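Local coordinates for regulating synaptic membrane exocytosis protein 2 (Rattus norvegicus, PDB 2BWQ) that probably serves as a scaffold in regulated neurotransmitter release at the presynaptic membrane, here represented by its first C2 domain, at residues E86-I91 against L111-T116; V43-L48 against F74-V79. All blocks are in the same frame, centred on the assembly; numbering follows the deposited sequence. Where two conformers were deposited one is given.

Contact 1: residues E86-I91 against L111-T116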
ATOM      1  N   GLU A  86      14.327  11.151   3.334  1.00 15.99           N
ATOM      2  CA  GLU A  86      14.035  11.581   1.986  1.00 17.71           C
ATOM      3  C   GLU A  86      13.243  10.548   1.178  1.00 16.70           C
ATOM      4  O   GLU A  86      13.300  10.539  -0.061  1.00 18.50           O
ATOM      5  CB  GLU A  86      15.347  11.898   1.250  1.00 20.14           C
ATOM      6  CG  GLU A  86      16.177  13.060   1.847  1.00 25.43           C
ATOM      7  CD  GLU A  86      15.443  14.407   1.935  1.00 34.77           C
ATOM      8  OE1 GLU A  86      14.338  14.590   1.358  1.00 38.13           O
ATOM      9  OE2 GLU A  86      15.976  15.326   2.603  1.00 40.41           O
ATOM     10  N   ARG A  87      12.590   9.596   1.854  1.00 13.56           N
ATOM     11  CA  ARG A  87      11.834   8.535   1.119  1.00 12.68           C
ATOM     12  C   ARG A  87      10.466   8.400   1.757  1.00 11.54           C
ATOM     13  O   ARG A  87      10.301   8.578   2.988  1.00 12.68           O
ATOM     14  CB  ARG A  87      12.513   7.138   1.239  1.00 13.31           C
ATOM     15  CG  ARG A  87      13.902   7.132   0.636  1.00 17.18           C
ATOM     16  CD  ARG A  87      13.786   7.292  -0.844  1.00 19.75           C
ATOM     17  NE  ARG A  87      15.025   6.949  -1.512  1.00 23.03           N
ATOM     18  CZ  ARG A  87      15.894   7.871  -1.851  1.00 23.87           C
ATOM     19  NH1 ARG A  87      15.641   9.166  -1.588  1.00 25.41           N
ATOM     20  NH2 ARG A  87      17.032   7.523  -2.453  1.00 25.96           N
ATOM     21  N   MET A  88       9.500   8.076   0.913  1.00 10.65           N
ATOM     22  CA  MET A  88       8.144   7.798   1.366  1.00 12.03           C
ATOM     23  C   MET A  88       7.467   6.803   0.477  1.00 12.08           C
ATOM     24  O   MET A  88       7.826   6.664  -0.698  1.00 12.34           O
ATOM     25  CB  MET A  88       7.292   9.069   1.441  1.00 14.08           C
ATOM     26  CG  MET A  88       7.039   9.705   0.127  1.00 14.51           C
ATOM     27  SD  MET A  88       6.436  11.390   0.412  1.00 16.97           S
ATOM     28  CE  MET A  88       6.062  11.851  -1.312  1.00 18.39           C
ATOM     29  N   LEU A  89       6.515   6.082   1.031  1.00 11.16           N
ATOM     30  CA  LEU A  89       5.705   5.162   0.256  1.00 11.81           C
ATOM     31  C   LEU A  89       4.355   5.753  -0.014  1.00 11.30           C
ATOM     32  O   LEU A  89       3.626   6.106   0.917  1.00 12.13           O
ATOM     33  CB  LEU A  89       5.490   3.854   1.067  1.00 12.02           C
ATOM     34  CG  LEU A  89       6.738   3.009   1.242  1.00 12.13           C
ATOM     35  CD1 LEU A  89       6.463   1.967   2.355  1.00 13.97           C
ATOM     36  CD2 LEU A  89       7.092   2.247  -0.031  1.00 14.89           C
ATOM     37  N   GLU A  90       4.028   5.943  -1.296  1.00 10.36           N
ATOM     38  CA  GLU A  90       2.700   6.419  -1.703  1.00 11.11           C
ATOM     39  C   GLU A  90       1.871   5.217  -2.103  1.00 11.04           C
ATOM     40  O   GLU A  90       2.136   4.538  -3.096  1.00 10.46           O
ATOM     41  CB  GLU A  90       2.853   7.392  -2.891  1.00 10.80           C
ATOM     42  CG  GLU A  90       1.505   7.884  -3.426  1.00 10.23           C
ATOM     43  CD  GLU A  90       1.637   8.280  -4.872  1.00 12.12           C
ATOM     44  OE1 GLU A  90       2.107   9.373  -5.118  1.00 12.32           O
ATOM     45  OE2 GLU A  90       1.186   7.503  -5.755  1.00 13.94           O
ATOM     46  N   ILE A  91       0.901   4.910  -1.265  1.00 10.77           N
ATOM     47  CA  ILE A  91       0.057   3.708  -1.395  1.00 12.25           C
ATOM     48  C   ILE A  91      -1.343   4.141  -1.746  1.00 11.40           C
ATOM     49  O   ILE A  91      -1.948   4.895  -1.010  1.00 12.34           O
ATOM     50  CB  ILE A  91       0.088   2.919  -0.066  1.00 12.72           C
ATOM     51  CG1 ILE A  91       1.548   2.554   0.239  1.00 13.82           C
ATOM     52  CG2 ILE A  91      -0.834   1.679  -0.168  1.00 13.82           C
ATOM     53  CD1 ILE A  91       1.743   2.133   1.775  1.00 19.58           C
ATOM     54  N   LEU A 111       0.107   7.607   2.818  1.00 10.82           N
ATOM     55  CA  LEU A 111       1.456   8.140   2.475  1.00 11.14           C
ATOM     56  C   LEU A 111       2.325   7.935   3.708  1.00 11.80           C
ATOM     57  O   LEU A 111       2.056   8.575   4.753  1.00 13.96           O
ATOM     58  CB  LEU A 111       1.371   9.631   2.078  1.00 12.62           C
ATOM     59  CG  LEU A 111       2.634  10.222   1.535  1.00 11.04           C
ATOM     60  CD1 LEU A 111       3.058   9.537   0.214  1.00 13.22           C
ATOM     61  CD2 LEU A 111       2.345  11.727   1.278  1.00 13.01           C
ATOM     62  N   ILE A 112       3.319   7.063   3.616  1.00 11.44           N
ATOM     63  CA  ILE A 112       4.105   6.705   4.814  1.00 12.14           C
ATOM     64  C   ILE A 112       5.502   7.236   4.644  1.00 11.26           C
ATOM     65  O   ILE A 112       6.252   6.772   3.785  1.00 12.27           O
ATOM     66  CB  ILE A 112       4.110   5.170   5.005  1.00 13.06           C
ATOM     67  CG1 ILE A 112       2.693   4.651   5.255  1.00 13.37           C
ATOM     68  CG2 ILE A 112       5.060   4.772   6.194  1.00 13.64           C
ATOM     69  CD1 ILE A 112       2.639   3.139   5.387  1.00 13.91           C
ATOM     70  N   GLU A 113       5.888   8.186   5.447  1.00 11.95           N
ATOM     71  CA  GLU A 113       7.279   8.678   5.514  1.00 11.98           C
ATOM     72  C   GLU A 113       8.179   7.599   6.115  1.00 11.19           C
ATOM     73  O   GLU A 113       7.859   7.099   7.220  1.00 11.64           O
ATOM     74  CB  GLU A 113       7.375   9.963   6.364  1.00 12.30           C
ATOM     75  CG  GLU A 113       6.671  11.134   5.677  1.00 13.90           C
ATOM     76  CD  GLU A 113       7.481  11.743   4.585  1.00 19.46           C
ATOM     77  OE1 GLU A 113       8.623  11.360   4.294  1.00 18.38           O
ATOM     78  OE2 GLU A 113       6.919  12.662   3.964  1.00 24.35           O
ATOM     79  N   LEU A 114       9.263   7.229   5.441  0.50 10.60           N
ATOM     80  CA  LEU A 114      10.108   6.157   5.981  0.50 10.71           C
ATOM     81  C   LEU A 114      10.685   6.475   7.344  0.50 11.83           C
ATOM     82  O   LEU A 114      10.809   5.543   8.157  0.50 11.29           O
ATOM     83  CB  LEU A 114      11.241   5.776   5.024  0.50 11.71           C
ATOM     84  CG  LEU A 114      10.922   4.620   4.072  0.50 10.74           C
ATOM     85  CD1 LEU A 114      10.798   3.342   4.943  0.50 12.58           C
ATOM     86  CD2 LEU A 114       9.667   4.863   3.252  0.50 11.62           C
ATOM     87  N   GLU A 115      11.018   7.744   7.618  1.00 12.28           N
ATOM     88  CA  GLU A 115      11.774   8.058   8.830  1.00 13.15           C
ATOM     89  C   GLU A 115      10.997   7.705  10.078  1.00 13.93           C
ATOM     90  O   GLU A 115      11.638   7.473  11.096  1.00 16.65           O
ATOM     91  CB  GLU A 115      12.107   9.553   8.832  1.00 15.23           C
ATOM     92  CG  GLU A 115      12.939  10.048  10.030  1.00 19.82           C
ATOM     93  CD  GLU A 115      14.410   9.634  10.016  1.00 27.75           C
ATOM     94  OE1 GLU A 115      14.893   8.829   9.162  1.00 28.35           O
ATOM     95  OE2 GLU A 115      15.146  10.155  10.902  1.00 35.03           O
ATOM     96  N   THR A 116       9.682   7.693  10.025  1.00 12.55           N
ATOM     97  CA  THR A 116       8.953   7.304  11.208  1.00 13.93           C
ATOM     98  C   THR A 116       8.067   6.111  10.998  1.00 13.61           C
ATOM     99  O   THR A 116       7.139   5.885  11.771  1.00 14.08           O
ATOM    100  CB  THR A 116       8.120   8.500  11.750  1.00 16.03           C
ATOM    101  OG1 THR A 116       7.330   9.024  10.683  1.00 14.89           O
ATOM    102  CG2 THR A 116       9.077   9.627  12.344  1.00 17.12           C
TER
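With CG of M88 wedged between the backbone N and the carbonyl carbon (chi1 65°) and the chain extended beyond it, SD is carried across to the side chains of L111 and E113. L111 answers with CG swung away from its own backbone N (chi1 -172°), which brings CD1 to 3.9 Å from SD of M88 and 3.7 Å from CA of E90. E113, folded at chi2, lies alongside M88 and points the same way, its OE2 3.8 Å from SD of M88. These groups share one face of an antiparallel strand pair. On the other face, L89 stands beside I112 and the methyl CD1 of I91 meets CD1 of I112 at 3.9 Å; L11 of strand 6-14 packs on both L89 and I112, so this side belongs to the core.

The backbones are fastened at the hydrogen-bonded pair L89 and I112. N of L89 gives to O of I112 at 2.9 Å, and N of I112 returns a bond of equal length to O of L89. Where the strand 105-113 ends and a 3-10 turn begins, N of L114 still reaches O of R87 at 3.0 Å. L114 then leans inward, CD2 4.0 Å from CG of L89. M88 and E90 bond on their other side to L48 and Y46 of strand 41-48. The whole illustrates an antiparallel beta hairpin with one mixed, more exposed face (M88, E90, L111, E113) and one buried apolar face, at the edge of a C2 beta sandwich.

Contact 2: residues V43-L48 against F74-V79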
ATOM      1  N   VAL A  43      -4.091  -2.260  -5.357  1.00 12.92           N
ATOM      2  CA  VAL A  43      -3.220  -1.282  -4.714  1.00 12.27           C
ATOM      3  C   VAL A  43      -2.010  -1.009  -5.573  1.00 12.53           C
ATOM      4  O   VAL A  43      -1.456  -1.918  -6.148  1.00 13.09           O
ATOM      5  CB  VAL A  43      -2.746  -1.812  -3.349  1.00 12.73           C
ATOM      6  CG1 VAL A  43      -1.769  -0.841  -2.695  1.00 15.30           C
ATOM      7  CG2 VAL A  43      -3.931  -1.919  -2.386  1.00 17.39           C
ATOM      8  N   LYS A  44      -1.657   0.264  -5.701  1.00 11.11           N
ATOM      9  CA  LYS A  44      -0.423   0.732  -6.359  1.00 11.10           C
ATOM     10  C   LYS A  44       0.473   1.353  -5.315  1.00 11.47           C
ATOM     11  O   LYS A  44      -0.010   2.056  -4.405  1.00 12.46           O
ATOM     12  CB  LYS A  44      -0.786   1.786  -7.409  1.00 14.37           C
ATOM     13  CG  LYS A  44       0.396   2.263  -8.198  1.00 17.11           C
ATOM     14  CD  LYS A  44      -0.075   3.007  -9.480  1.00 22.17           C
ATOM     15  CE  LYS A  44      -0.829   4.292  -9.136  1.00 26.71           C
ATOM     16  NZ  LYS A  44      -1.287   5.020 -10.367  1.00 31.77           N
ATOM     17  N   ILE A  45       1.761   1.038  -5.426  1.00 13.09           N
ATOM     18  CA  ILE A  45       2.724   1.643  -4.514  1.00 15.40           C
ATOM     19  C   ILE A  45       3.845   2.271  -5.288  1.00 16.30           C
ATOM     20  O   ILE A  45       4.419   1.616  -6.189  1.00 17.41           O
ATOM     21  CB  ILE A  45       3.265   0.663  -3.514  1.00 15.60           C
ATOM     22  CG1 ILE A  45       2.103   0.024  -2.742  1.00 16.81           C
ATOM     23  CG2 ILE A  45       4.226   1.388  -2.541  1.00 17.56           C
ATOM     24  CD1 ILE A  45       2.366  -0.823  -1.397  1.00 19.47           C
ATOM     25  N   TYR A  46       4.167   3.513  -4.992  1.00 14.64           N
ATOM     26  CA  TYR A  46       5.403   4.172  -5.437  1.00 12.90           C
ATOM     27  C   TYR A  46       6.260   4.436  -4.236  1.00 13.59           C
ATOM     28  O   TYR A  46       5.846   4.956  -3.179  1.00 14.61           O
ATOM     29  CB  TYR A  46       5.143   5.497  -6.121  1.00 14.83           C
ATOM     30  CG  TYR A  46       4.775   5.440  -7.568  1.00 16.13           C
ATOM     31  CD1 TYR A  46       5.742   5.183  -8.515  1.00 19.07           C
ATOM     32  CD2 TYR A  46       3.466   5.653  -8.008  1.00 16.32           C
ATOM     33  CE1 TYR A  46       5.431   5.151  -9.851  1.00 18.47           C
ATOM     34  CE2 TYR A  46       3.157   5.615  -9.377  1.00 16.80           C
ATOM     35  CZ  TYR A  46       4.145   5.357 -10.254  1.00 18.45           C
ATOM     36  OH  TYR A  46       3.820   5.340 -11.620  1.00 21.13           O
ATOM     37  N   PHE A  47       7.532   4.056  -4.355  1.00 14.25           N
ATOM     38  CA  PHE A  47       8.566   4.403  -3.393  1.00 13.42           C
ATOM     39  C   PHE A  47       9.221   5.643  -3.935  1.00 13.37           C
ATOM     40  O   PHE A  47       9.953   5.571  -4.932  1.00 15.12           O
ATOM     41  CB  PHE A  47       9.587   3.239  -3.308  1.00 13.77           C
ATOM     42  CG  PHE A  47      10.602   3.413  -2.284  1.00 14.70           C
ATOM     43  CD1 PHE A  47      10.249   3.776  -0.978  1.00 16.94           C
ATOM     44  CD2 PHE A  47      11.948   3.155  -2.604  1.00 21.30           C
ATOM     45  CE1 PHE A  47      11.172   3.874  -0.005  1.00 18.69           C
ATOM     46  CE2 PHE A  47      12.931   3.257  -1.618  1.00 23.02           C
ATOM     47  CZ  PHE A  47      12.518   3.618  -0.304  1.00 18.85           C
ATOM     48  N   LEU A  48       8.920   6.751  -3.317  1.00 12.86           N
ATOM     49  CA  LEU A  48       9.351   8.090  -3.852  1.00 13.59           C
ATOM     50  C   LEU A  48      10.509   8.641  -3.070  1.00 15.45           C
ATOM     51  O   LEU A  48      10.725   8.283  -1.925  1.00 14.84           O
ATOM     52  CB  LEU A  48       8.188   9.053  -3.757  1.00 13.54           C
ATOM     53  CG  LEU A  48       6.981   8.624  -4.583  1.00 15.71           C
ATOM     54  CD1 LEU A  48       5.840   9.560  -4.315  1.00 19.12           C
ATOM     55  CD2 LEU A  48       7.310   8.588  -6.094  1.00 18.22           C
ATOM     56  N   PHE A  74       6.208  -7.016  -1.833  1.00 12.95           N
ATOM     57  CA  PHE A  74       7.023  -6.245  -2.742  1.00 12.82           C
ATOM     58  C   PHE A  74       8.411  -6.019  -2.099  1.00 13.23           C
ATOM     59  O   PHE A  74       8.481  -5.818  -0.896  1.00 13.44           O
ATOM     60  CB  PHE A  74       6.403  -4.896  -3.025  1.00 14.40           C
ATOM     61  CG  PHE A  74       4.947  -4.916  -3.507  1.00 14.31           C
ATOM     62  CD1 PHE A  74       4.391  -5.989  -4.220  1.00 15.44           C
ATOM     63  CD2 PHE A  74       4.180  -3.797  -3.305  1.00 16.78           C
ATOM     64  CE1 PHE A  74       3.020  -5.878  -4.665  1.00 14.61           C
ATOM     65  CE2 PHE A  74       2.846  -3.699  -3.764  1.00 15.26           C
ATOM     66  CZ  PHE A  74       2.311  -4.752  -4.437  1.00 15.50           C
ATOM     67  N   ILE A  75       9.447  -5.958  -2.902  1.00 13.64           N
ATOM     68  CA  ILE A  75      10.804  -5.774  -2.401  1.00 14.20           C
ATOM     69  C   ILE A  75      11.408  -4.597  -3.146  1.00 12.69           C
ATOM     70  O   ILE A  75      11.472  -4.622  -4.393  1.00 14.86           O
ATOM     71  CB  ILE A  75      11.700  -7.012  -2.577  1.00 16.02           C
ATOM     72  CG1 ILE A  75      11.134  -8.196  -1.768  1.00 18.78           C
ATOM     73  CG2 ILE A  75      13.128  -6.636  -2.115  1.00 17.22           C
ATOM     74  CD1 ILE A  75      12.123  -9.272  -1.488  1.00 24.61           C
ATOM     75  N   TYR A  76      11.820  -3.588  -2.397  0.50 12.48           N
ATOM     76  CA  TYR A  76      12.465  -2.411  -2.963  0.50 11.99           C
ATOM     77  C   TYR A  76      13.959  -2.582  -2.693  0.50 12.28           C
ATOM     78  O   TYR A  76      14.356  -2.910  -1.577  0.50 11.83           O
ATOM     79  CB  TYR A  76      11.865  -1.149  -2.341  0.50 12.98           C
ATOM     80  CG  TYR A  76      10.524  -0.771  -2.958  0.50 11.70           C
ATOM     81  CD1 TYR A  76      10.439  -0.439  -4.296  0.50 13.45           C
ATOM     82  CD2 TYR A  76       9.348  -0.692  -2.180  0.50 10.95           C
ATOM     83  CE1 TYR A  76       9.217  -0.063  -4.885  0.50 12.39           C
ATOM     84  CE2 TYR A  76       8.121  -0.315  -2.742  0.50 12.44           C
ATOM     85  CZ  TYR A  76       8.063   0.014  -4.114  0.50 11.61           C
ATOM     86  OH  TYR A  76       6.855   0.390  -4.689  0.50 11.17           O
ATOM     87  N   SER A  77      14.810  -2.393  -3.694  1.00 12.38           N
ATOM     88  CA  SER A  77      16.234  -2.475  -3.453  1.00 14.24           C
ATOM     89  C   SER A  77      16.949  -1.745  -4.575  1.00 15.18           C
ATOM     90  O   SER A  77      16.444  -1.804  -5.700  1.00 15.79           O
ATOM     91  CB  SER A  77      16.662  -3.932  -3.560  1.00 15.95           C
ATOM     92  OG  SER A  77      18.091  -4.106  -3.460  1.00 20.61           O
ATOM     93  N   PRO A  78      18.075  -1.080  -4.310  1.00 14.94           N
ATOM     94  CA  PRO A  78      18.734  -0.942  -3.009  1.00 13.70           C
ATOM     95  C   PRO A  78      18.075   0.128  -2.183  1.00 14.64           C
ATOM     96  O   PRO A  78      17.553   1.132  -2.736  1.00 16.59           O
ATOM     97  CB  PRO A  78      20.116  -0.399  -3.391  1.00 14.80           C
ATOM     98  CG  PRO A  78      19.888   0.371  -4.681  1.00 19.10           C
ATOM     99  CD  PRO A  78      18.840  -0.430  -5.408  1.00 15.88           C
ATOM    100  N   VAL A  79      18.030  -0.072  -0.874  1.00 12.55           N
ATOM    101  CA  VAL A  79      17.535   0.940   0.082  1.00 12.87           C
ATOM    102  C   VAL A  79      18.499   1.082   1.236  1.00 12.83           C
ATOM    103  O   VAL A  79      18.993   0.066   1.758  1.00 13.97           O
ATOM    104  CB  VAL A  79      16.111   0.573   0.650  1.00 12.56           C
ATOM    105  CG1 VAL A  79      15.645   1.678   1.627  1.00 15.40           C
ATOM    106  CG2 VAL A  79      15.162   0.495  -0.534  1.00 15.69           C
TER
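Strands 43-48 and 74-76 run nearly parallel, 13° apart in direction, but 9.7 Å separates their axes and no backbone hydrogen bond joins them: they face each other from the two sheets of the C2 beta sandwich, and side chains fill the interval. The centre is the meeting of F47 and Y76. CB of F47 sits over the face of the Y76 ring, 3.6 Å from its centroid, in a CH-pi contact. Because CG of F47 lies anti to the backbone N (chi1 -174°), its ring runs on past that of Y76; the planes are near parallel, yet slid so far that they barely overlap. Farther along, CE2 of F47 meets CG2 of V79 at 3.7 Å, beyond the cis peptide bond that precedes P78.

I45 fills the place between the two aromatic residues of the opposing strand. Its CD1 approaches CE2 of F74 at the ring edge, 3.8 Å away, while CG2 lies near the plane of the Y76 ring, at its edge. An alanine here would lack both branches, and is likely to open a gap between F74 and Y76 and leave the F74 edge without its apolar neighbour. V22 of strand 19-28 also packs on I45. The phenol end of Y76 is held from outside the pair, by a hydrogen bond between its OH and O of N55; CG2 of I45 lies 3.5 Å from that same OH.

From the N terminus the chain first lays down strands 6-14 and 19-28 of one sheet, then crosses to the other with strand 41-48, passes through strand 56-58 beside it and goes back with strand 69-76, where contact 2 closes. Only then does it return as strand 88-95, and contact 1 closes the hairpin with strand 105-113. The two contacts are therefore in series, neither nested nor crossed. Contact 2 binds sheet to sheet, contact 1 neighbour to neighbour within one sheet. Strands 41-48 and 88-95 join them: N of E90 lies 2.8 Å from O of Y46, a probable hydrogen bond, and CD2 of L89 packs on CD1 of F47, so the hairpin of contact 1 extends the sheet that contributes one side of contact 2.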